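PDB 4ZL8: Thiol:disulfide interchange protein DsbA from Pseudomonas aeruginosa, which probably introduces disulfide bonds into other periplasmic proteins by passing on its own redox-active disulfide, as a DsbA-type member of the thioredoxin family. Local coordinates for residues A[92-95]-A[96-100]; A[52-55]-A[56-60]; A[13-16]-A[17-21]. The protein carries 1 engineered substitution. All coordinates share one frame; numbering follows the deposited sequence.

Contact 1: A[92-95]-A[96-100]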
loop_
_atom_site.group_PDB
_atom_site.type_symbol
_atom_site.label_atom_id
_atom_site.label_comp_id
_atom_site.label_asym_id
_atom_site.label_seq_id
_atom_site.Cartn_x
_atom_site.Cartn_y
_atom_site.Cartn_z
ATOM N N ASN A 92 -0.969 -6.775 -10.613
ATOM C CA ASN A 92 -1.775 -7.989 -10.526
ATOM C C ASN A 92 -0.875 -9.199 -10.766
ATOM O O ASN A 92 -1.014 -10.227 -10.098
ATOM C CB ASN A 92 -2.932 -8.013 -11.530
ATOM C CG ASN A 92 -3.961 -6.909 -11.297
ATOM O OD1 ASN A 92 -4.032 -6.314 -10.230
ATOM N ND2 ASN A 92 -4.765 -6.637 -12.314
ATOM N N ALA A 93 0.044 -9.088 -11.717
ATOM C CA ALA A 93 0.930 -10.202 -12.040
ATOM C C ALA A 93 1.824 -10.607 -10.870
ATOM O O ALA A 93 2.096 -11.798 -10.694
ATOM C CB ALA A 93 1.779 -9.865 -13.268
ATOM N N VAL A 94 2.279 -9.639 -10.087
ATOM C CA VAL A 94 3.125 -9.956 -8.941
ATOM C C VAL A 94 2.303 -10.710 -7.907
ATOM O O VAL A 94 2.723 -11.751 -7.418
ATOM C CB VAL A 94 3.769 -8.694 -8.331
ATOM C CG1 VAL A 94 4.448 -9.011 -7.009
ATOM C CG2 VAL A 94 4.772 -8.077 -9.307
ATOM N N PHE A 95 1.114 -10.216 -7.597
ATOM C CA PHE A 95 0.229 -10.934 -6.694
ATOM C C PHE A 95 -0.054 -12.346 -7.210
ATOM O O PHE A 95 -0.067 -13.311 -6.421
ATOM C CB PHE A 95 -1.090 -10.179 -6.492
ATOM C CG PHE A 95 -1.125 -9.302 -5.264
ATOM C CD1 PHE A 95 -1.074 -9.859 -3.995
ATOM C CD2 PHE A 95 -1.243 -7.922 -5.372
ATOM C CE1 PHE A 95 -1.126 -9.080 -2.867
ATOM C CE2 PHE A 95 -1.294 -7.140 -4.234
ATOM C CZ PHE A 95 -1.245 -7.710 -2.993
ATOM N N GLU A 96 -0.321 -12.495 -8.504
ATOM C CA GLU A 96 -0.676 -13.798 -9.039
ATOM C C GLU A 96 0.540 -14.742 -8.995
ATOM O O GLU A 96 0.394 -15.938 -8.699
ATOM C CB GLU A 96 -1.243 -13.674 -10.462
ATOM C CG GLU A 96 -2.151 -14.826 -10.868
ATOM C CD GLU A 96 -3.550 -14.794 -10.215
ATOM O OE1 GLU A 96 -3.842 -13.938 -9.331
ATOM O OE2 GLU A 96 -4.374 -15.651 -10.593
ATOM N N ALA A 97 1.723 -14.210 -9.272
ATOM C CA ALA A 97 2.939 -15.040 -9.243
ATOM C C ALA A 97 3.143 -15.655 -7.851
ATOM O O ALA A 97 3.442 -16.833 -7.706
ATOM C CB ALA A 97 4.145 -14.219 -9.624
ATOM N N ILE A 98 2.965 -14.827 -6.839
ATOM C CA ILE A 98 3.226 -15.245 -5.465
ATOM C C ILE A 98 2.149 -16.179 -4.948
ATOM O O ILE A 98 2.455 -17.179 -4.325
ATOM C CB ILE A 98 3.373 -14.019 -4.575
ATOM C CG1 ILE A 98 4.689 -13.312 -4.899
ATOM C CG2 ILE A 98 3.318 -14.390 -3.088
ATOM C CD1 ILE A 98 4.841 -11.910 -4.307
ATOM N N HIS A 99 0.887 -15.906 -5.255
ATOM C CA HIS A 99 -0.208 -16.648 -4.648
ATOM C C HIS A 99 -0.767 -17.765 -5.496
ATOM O O HIS A 99 -1.340 -18.684 -4.974
ATOM C CB HIS A 99 -1.341 -15.707 -4.227
ATOM C CG HIS A 99 -0.930 -14.770 -3.150
ATOM N ND1 HIS A 99 -1.022 -15.093 -1.810
ATOM C CD2 HIS A 99 -0.364 -13.548 -3.208
ATOM C CE1 HIS A 99 -0.545 -14.094 -1.093
ATOM N NE2 HIS A 99 -0.136 -13.144 -1.912
ATOM N N LYS A 100 -0.619 -17.686 -6.806
ATOM C CA LYS A 100 -1.130 -18.753 -7.655
ATOM C C LYS A 100 -0.006 -19.574 -8.280
ATOM O O LYS A 100 -0.148 -20.793 -8.424
ATOM C CB LYS A 100 -2.041 -18.174 -8.743
ATOM C CG LYS A 100 -3.354 -17.613 -8.206
ATOM C CD LYS A 100 -4.079 -18.594 -7.292
ATOM C CE LYS A 100 -5.424 -18.040 -6.829
ATOM N NZ LYS A 100 -5.724 -18.392 -5.415
HETATM O O HOH W 1 -3.792 -11.115 -9.374
#
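Phe95 and His99, one turn apart near the C-terminal end of helix 87-99, lie side by side and point the same way. Their rings meet rim to rim, with planes at 29°, and Phe95 CD1 comes 3.8 Å from His99 CD2. The imidazole has CG on the backbone N side, anti to the carbonyl carbon (chi1 -65°), which swings CD2 back over the preceding turn to within 3.2 Å of Phe95 O, near the plane of the ring. Ile98 CG2 covers part of one imidazole face. Phe95 O also accepts the helical hydrogen bond from His99 N at 3.0 Å. Next to this pair, Val94 CG1 meets Ile98 CD1 at 4.0 Å, and Ala97 CB lies close to Ala93 O. This tight side continues into the fold: Val94 reaches Met77 of helix 70-84 and Leu115 of helix 108-116, while Phe95 packs edge-to-face with Tyr35 and touches the CxxC motif of Cys37 and Cys40, the predicted redox-active disulfide. The side bearing Asn92 and Glu96 is looser and wetter. There water 1 donates to Asn92 O at 3.0 Å and to Glu96 OE1 at 2.8 Å, joining the side chain to a carbonyl that already accepts Glu96 N. Glu96 OE1 also bonds Tyr41 OH, His99 NE2 bonds Tyr35 O, and the His99 ring stacks on Tyr41. With NE2 committed to a carbonyl, the imidazole carries a proton there, and its rotation is probably fixed by that bond together with the stack.

Contact 2: A[52-55]-A[56-60]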
loop_
_atom_site.group_PDB
_atom_site.type_symbol
_atom_site.label_atom_id
_atom_site.label_comp_id
_atom_site.label_asym_id
_atom_site.label_seq_id
_atom_site.Cartn_x
_atom_site.Cartn_y
_atom_site.Cartn_z
ATOM N N GLU A 52 -9.661 2.840 -8.439
ATOM C CA GLU A 52 -9.550 3.399 -9.778
ATOM C C GLU A 52 -10.651 4.420 -10.064
ATOM O O GLU A 52 -10.570 5.175 -11.045
ATOM C CB GLU A 52 -9.540 2.274 -10.817
ATOM C CG GLU A 52 -8.285 1.423 -10.743
ATOM C CD GLU A 52 -8.316 0.216 -11.647
ATOM O OE1 GLU A 52 -9.365 -0.049 -12.274
ATOM O OE2 GLU A 52 -7.277 -0.477 -11.717
ATOM N N LYS A 53 -11.667 4.472 -9.203
ATOM C CA LYS A 53 -12.797 5.369 -9.412
ATOM C C LYS A 53 -12.858 6.543 -8.447
ATOM O O LYS A 53 -13.874 7.237 -8.391
ATOM C CB LYS A 53 -14.100 4.584 -9.300
ATOM C CG LYS A 53 -14.243 3.523 -10.373
ATOM C CD LYS A 53 -15.400 2.596 -10.072
ATOM C CE LYS A 53 -15.291 1.299 -10.863
ATOM N NZ LYS A 53 -16.169 0.233 -10.298
ATOM N N LEU A 54 -11.785 6.788 -7.710
ATOM C CA LEU A 54 -11.779 7.874 -6.729
ATOM C C LEU A 54 -11.725 9.222 -7.435
ATOM O O LEU A 54 -11.261 9.311 -8.560
ATOM C CB LEU A 54 -10.612 7.731 -5.764
ATOM C CG LEU A 54 -10.697 6.488 -4.862
ATOM C CD1 LEU A 54 -9.340 6.159 -4.235
ATOM C CD2 LEU A 54 -11.723 6.732 -3.794
ATOM N N PRO A 55 -12.237 10.267 -6.781
ATOM C CA PRO A 55 -12.286 11.586 -7.418
ATOM C C PRO A 55 -10.936 12.299 -7.387
ATOM O O PRO A 55 -9.970 11.816 -6.819
ATOM C CB PRO A 55 -13.325 12.343 -6.580
ATOM C CG PRO A 55 -13.272 11.704 -5.270
ATOM C CD PRO A 55 -12.974 10.256 -5.504
ATOM N N ALA A 56 -10.911 13.462 -8.013
ATOM C CA ALA A 56 -9.666 14.137 -8.355
ATOM C C ALA A 56 -8.941 14.693 -7.140
ATOM O O ALA A 56 -7.749 14.979 -7.235
ATOM C CB ALA A 56 -9.908 15.231 -9.352
ATOM N N ASP A 57 -9.616 14.836 -5.999
ATOM C CA ASP A 57 -8.968 15.368 -4.808
ATOM C C ASP A 57 -8.523 14.288 -3.843
ATOM O O ASP A 57 -8.136 14.598 -2.727
ATOM C CB ASP A 57 -9.865 16.384 -4.078
ATOM C CG ASP A 57 -11.182 15.786 -3.579
ATOM O OD1 ASP A 57 -11.586 14.718 -4.070
ATOM O OD2 ASP A 57 -11.837 16.433 -2.724
ATOM N N VAL A 58 -8.564 13.024 -4.273
ATOM C CA VAL A 58 -8.120 11.917 -3.438
ATOM C C VAL A 58 -6.857 11.319 -4.062
ATOM O O VAL A 58 -6.762 11.172 -5.267
ATOM C CB VAL A 58 -9.219 10.858 -3.339
ATOM C CG1 VAL A 58 -8.727 9.633 -2.590
ATOM C CG2 VAL A 58 -10.451 11.451 -2.667
ATOM N N HIS A 59 -5.894 10.978 -3.213
ATOM C CA HIS A 59 -4.665 10.307 -3.646
ATOM C C HIS A 59 -4.538 8.958 -2.947
ATOM O O HIS A 59 -4.274 8.890 -1.748
ATOM C CB HIS A 59 -3.472 11.195 -3.299
ATOM C CG HIS A 59 -2.136 10.576 -3.540
ATOM N ND1 HIS A 59 -1.767 10.018 -4.745
ATOM C CD2 HIS A 59 -1.056 10.486 -2.735
ATOM C CE1 HIS A 59 -0.524 9.572 -4.656
ATOM N NE2 HIS A 59 -0.068 9.858 -3.451
ATOM N N PHE A 60 -4.771 7.896 -3.706
ATOM C CA PHE A 60 -4.657 6.539 -3.204
ATOM C C PHE A 60 -3.243 6.045 -3.426
ATOM O O PHE A 60 -2.689 6.163 -4.522
ATOM C CB PHE A 60 -5.631 5.612 -3.929
ATOM C CG PHE A 60 -5.467 4.172 -3.552
ATOM C CD1 PHE A 60 -5.976 3.693 -2.373
ATOM C CD2 PHE A 60 -4.773 3.319 -4.379
ATOM C CE1 PHE A 60 -5.796 2.360 -2.023
ATOM C CE2 PHE A 60 -4.588 2.002 -4.036
ATOM C CZ PHE A 60 -5.087 1.533 -2.870
HETATM O O HOH W 2 -7.998 9.722 -7.539
#
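Leu54 and Val58 face each other across the link between helix 38-52 and strand 58-64 of the thioredoxin fold, which ends in a type I beta turn from Pro55 to Val58. The two side chains cross at about a right angle. Leu54 has CG beside its backbone N (chi1 -66°) and an extended second torsion, which carries CD1 to 3.9 Å from Val58 CG1. The same methyl comes within 3.8 Å of Phe60 CB, two residues farther along the strand. The Phe60 ring itself leads away, toward Ile47 and Ser51 of helix 38-52. Val58 divides its branches: CG1, anti to the backbone N (chi1 174°), goes to Leu54, whereas CG2 goes to the proline ring, 3.8 Å from Pro55 CG. Asp57 takes a less usual rotamer, with CG lying between its own N and carbonyl carbon; OD1 thereby turns back to 3.7 Å from Pro55 CG, and OD2 forms a salt bridge with Arg187 of helix 172-188. Ile183 of that helix also touches Val58, so helix 172-188 packs on the Val58 side of the turn. Closing the turn, Val58 N bonds to Pro55 O at 3.1 Å, nearly straight at hydrogen (160°) but approaching from above the carbonyl plane. Water 2 lies 3.0 Å from Pro55 O and is equally close to Val58 O.

Contact 3: A[13-16]-A[17-21]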
loop_
_atom_site.group_PDB
_atom_site.type_symbol
_atom_site.label_atom_id
_atom_site.label_comp_id
_atom_site.label_asym_id
_atom_site.label_seq_id
_atom_site.Cartn_x
_atom_site.Cartn_y
_atom_site.Cartn_z
ATOM N N VAL A 13 -9.923 4.316 14.357
ATOM C CA VAL A 13 -9.407 5.168 15.421
ATOM C C VAL A 13 -8.780 6.407 14.799
ATOM O O VAL A 13 -8.282 6.363 13.683
ATOM C CB VAL A 13 -8.370 4.437 16.312
ATOM C CG1 VAL A 13 -8.983 3.239 16.973
ATOM C CG2 VAL A 13 -7.113 4.057 15.513
ATOM N N GLU A 14 -8.813 7.497 15.549
ATOM C CA GLU A 14 -8.103 8.707 15.158
ATOM C C GLU A 14 -6.712 8.709 15.797
ATOM O O GLU A 14 -6.559 8.491 17.003
ATOM C CB GLU A 14 -8.878 9.951 15.576
ATOM C CG GLU A 14 -8.273 11.206 14.990
ATOM C CD GLU A 14 -9.182 12.409 15.080
ATOM O OE1 GLU A 14 -8.637 13.532 15.117
ATOM O OE2 GLU A 14 -10.425 12.231 15.101
ATOM N N LEU A 15 -5.691 8.924 14.978
ATOM C CA LEU A 15 -4.336 9.018 15.492
ATOM C C LEU A 15 -4.184 10.322 16.277
ATOM O O LEU A 15 -4.464 11.399 15.738
ATOM C CB LEU A 15 -3.348 8.970 14.321
ATOM C CG LEU A 15 -3.387 7.710 13.459
ATOM C CD1 LEU A 15 -2.401 7.800 12.324
ATOM C CD2 LEU A 15 -3.086 6.480 14.301
ATOM N N SER A 16 -3.711 10.244 17.520
ATOM C CA SER A 16 -3.558 11.432 18.337
ATOM C C SER A 16 -2.455 12.356 17.790
ATOM O O SER A 16 -2.485 13.572 18.045
ATOM C CB SER A 16 -3.328 11.088 19.802
ATOM O OG SER A 16 -2.059 10.515 20.036
ATOM N N SER A 17 -1.512 11.775 17.047
ATOM C CA SER A 17 -0.484 12.530 16.321
ATOM C C SER A 17 -0.655 12.265 14.821
ATOM O O SER A 17 -0.084 11.313 14.303
ATOM C CB SER A 17 0.916 12.118 16.771
ATOM O OG SER A 17 1.162 12.461 18.129
ATOM N N PRO A 18 -1.480 13.081 14.144
ATOM C CA PRO A 18 -1.661 12.922 12.701
ATOM C C PRO A 18 -0.341 13.006 11.949
ATOM O O PRO A 18 0.603 13.683 12.370
ATOM C CB PRO A 18 -2.575 14.084 12.316
ATOM C CG PRO A 18 -3.281 14.459 13.575
ATOM C CD PRO A 18 -2.318 14.160 14.696
ATOM N N VAL A 19 -0.288 12.288 10.841
ATOM C CA VAL A 19 0.928 12.094 10.065
ATOM C C VAL A 19 0.811 12.895 8.761
ATOM O O VAL A 19 -0.263 12.949 8.154
ATOM C CB VAL A 19 1.097 10.595 9.761
ATOM C CG1 VAL A 19 2.357 10.319 8.993
ATOM C CG2 VAL A 19 1.076 9.779 11.079
ATOM N N PRO A 20 1.908 13.533 8.318
ATOM C CA PRO A 20 1.827 14.255 7.042
ATOM C C PRO A 20 1.486 13.315 5.902
ATOM O O PRO A 20 1.829 12.141 5.911
ATOM C CB PRO A 20 3.243 14.830 6.871
ATOM C CG PRO A 20 3.803 14.888 8.282
ATOM C CD PRO A 20 3.206 13.710 8.989
ATOM N N VAL A 21 0.821 13.864 4.890
ATOM C CA VAL A 21 0.397 13.070 3.735
ATOM C C VAL A 21 1.405 13.190 2.585
ATOM O O VAL A 21 2.157 14.147 2.502
ATOM C CB VAL A 21 -1.011 13.445 3.252
ATOM C CG1 VAL A 21 -2.036 13.211 4.364
ATOM C CG2 VAL A 21 -1.072 14.892 2.746
HETATM O O HOH W 3 -0.357 12.448 20.487
#
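Leu15 brings its CD1 methyl to CG2 of Val19 at 4.2 Å, the two side chains crossing at a slant in a fairly open apolar contact between buried residues. In Val19 the CG2 branch stands beside the backbone N, anti to the carbonyl carbon, and it is this branch that reaches back to the leucine. Between them the chain turns a corner through Ser16, Ser17 and Pro18. The exposed Pro18 ring turns to the other side of the chain from the leucine and valine; its CD lies 3.4 Å from Ser16 O and 3.6 Å from Leu15 O. At the exposed bend Ser16 and Ser17 both turn their hydroxyls to water 3, which is 2.6 Å from Ser16 OG and 2.8 Å from Ser17 OG. A chi1 near 70° places Ser16 OG between its own N and carbonyl carbon, close enough for a single water to span the two serines. The shape of the corner owes nothing to direct hydrogen bonding between residues 13-16 and 17-21. Backbone bonds to other parts of the chain hold its ends, Leu15 with Lys161 and Val19 with Gly160. Strand 13-14 is an outermost strand of the thioredoxin-fold sheet, antiparallel to strand 162-165; just past it Leu15 touches Arg163, while Val19 packs on Leu144, Ala147 and Tyr148 of helix 132-148.

Overall arrangement
From the N terminus the three contacts follow in series, none enclosing or crossing another, and each is a local bend or helical turn. Contact 3 forms the corner where the chain leaves edge strand 13-14 on its way to strand 27-33. Contact 2 comes after helix 38-52 and turns the chain into strand 58-64, the other outermost strand of the same sheet; its centre is about 20 Å from that of contact 3. Contact 1 lies farther on, in the last turns of helix 87-99, on the opposite side of the chain's centre from contact 3, and ties this helix to helices 38-52, 70-84 and 108-116.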